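Pyridoxine 4-oxidase (Mesorhizobium loti, PDB 4HA6) probably oxidises pyridoxine at its 4-position as an FAD-dependent oxidase of the GMC oxidoreductase family. Local coordinates at residues A66-G70 with R71-W75. Numbering follows the deposited sequence.
Sequences AGTAG and RAHHW
T68 and H73 reach for each other from opposite directions, and the hydroxyl OG1 of T68 meets NE2 of H73 at 2.9 Å in a hydrogen bond whose donor may be either group. OG1 lies near the plane of the imidazole, at its edge, a placing that, with Y388 meeting the ring edge-to-face, helps to hold its rotation. With chi1 at 75°, T68 sets OG1 between its own backbone N and carbonyl carbon, which turns the hydroxyl to NE2 of H73. R71 runs alongside the backbone of T68: its CG passes 3.1 Å from T68 O, and past a bend at chi3 (51°) the guanidinium meets T68 CB obliquely, with NH1 4.0 Å from that carbon. NE forms a salt bridge with E345, while NH1 hydrogen-bonds to the carbonyl oxygens of A438 and V441. An alanine here would probably leave E345 without its charged mate and the carbonyls of A438 and V441 without this donor. R71 N donates to T68 O at 2.9 Å, closing a type I' beta turn with A69 and G70 as its two positive-phi central residues, in the hairpin-like connection between antiparallel strands 60-61 and 74-75 of this GMC oxidoreductase.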
# COMPACT_ATOMS: atom_id res chain seq x y z
N ALA A 66 10.29 18.27 7.83
CA ALA A 66 11.00 19.45 7.34
C ALA A 66 10.85 19.63 5.83
O ALA A 66 10.81 20.77 5.32
CB ALA A 66 12.48 19.36 7.72
N GLY A 67 10.75 18.52 5.12
CA GLY A 67 10.60 18.56 3.67
C GLY A 67 9.17 18.84 3.22
O GLY A 67 8.94 19.08 2.03
N THR A 68 8.20 18.80 4.14
CA THR A 68 6.83 19.18 3.78
C THR A 68 6.35 20.32 4.67
O THR A 68 5.30 20.21 5.32
CB THR A 68 5.82 17.99 3.85
OG1 THR A 68 5.52 17.70 5.22
CG2 THR A 68 6.39 16.75 3.17
N ALA A 69 7.13 21.40 4.68
CA ALA A 69 6.80 22.63 5.40
C ALA A 69 6.55 22.39 6.89
O ALA A 69 5.72 23.06 7.50
CB ALA A 69 5.60 23.32 4.76
N GLY A 70 7.28 21.44 7.47
CA GLY A 70 7.10 21.12 8.88
C GLY A 70 5.78 20.45 9.24
O GLY A 70 5.48 20.28 10.43
N ARG A 71 5.00 20.05 8.23
CA ARG A 71 3.72 19.37 8.48
C ARG A 71 3.91 17.94 9.01
O ARG A 71 4.79 17.21 8.54
CB ARG A 71 2.85 19.37 7.22
CG ARG A 71 2.55 20.77 6.68
CD ARG A 71 2.08 20.76 5.22
NE ARG A 71 0.98 19.83 5.02
CZ ARG A 71 0.94 18.91 4.06
NH1 ARG A 71 1.94 18.82 3.18
NH2 ARG A 71 -0.09 18.08 3.96
N ALA A 72 3.09 17.57 9.98
CA ALA A 72 2.98 16.20 10.45
C ALA A 72 1.82 15.58 9.69
O ALA A 72 0.89 16.28 9.31
CB ALA A 72 2.71 16.17 11.96
N HIS A 73 1.86 14.28 9.48
CA HIS A 73 0.88 13.66 8.60
C HIS A 73 0.09 12.57 9.33
O HIS A 73 0.61 11.92 10.24
CB HIS A 73 1.60 13.04 7.40
CG HIS A 73 2.31 14.04 6.55
ND1 HIS A 73 1.85 14.42 5.31
CD2 HIS A 73 3.46 14.74 6.76
CE1 HIS A 73 2.68 15.31 4.79
NE2 HIS A 73 3.66 15.52 5.64
N HIS A 74 -1.15 12.36 8.92
CA HIS A 74 -1.95 11.30 9.50
C HIS A 74 -1.91 10.08 8.61
O HIS A 74 -2.13 10.19 7.40
CB HIS A 74 -3.39 11.78 9.72
CG HIS A 74 -3.59 12.51 11.00
ND1 HIS A 74 -4.24 11.96 12.09
CD2 HIS A 74 -3.20 13.75 11.40
CE1 HIS A 74 -4.25 12.83 13.08
NE2 HIS A 74 -3.62 13.92 12.69
N TRP A 75 -1.61 8.91 9.19
CA TRP A 75 -1.52 7.67 8.42
C TRP A 75 -2.63 6.68 8.81
O TRP A 75 -2.51 5.96 9.80
CB TRP A 75 -0.16 7.00 8.62
CG TRP A 75 0.96 7.59 7.77
CD1 TRP A 75 0.94 8.78 7.08
CD2 TRP A 75 2.24 6.99 7.49
NE1 TRP A 75 2.13 8.96 6.41
CE2 TRP A 75 2.95 7.88 6.65
CE3 TRP A 75 2.86 5.80 7.88
CZ2 TRP A 75 4.25 7.60 6.19
CZ3 TRP A 75 4.15 5.53 7.43
CH2 TRP A 75 4.83 6.42 6.59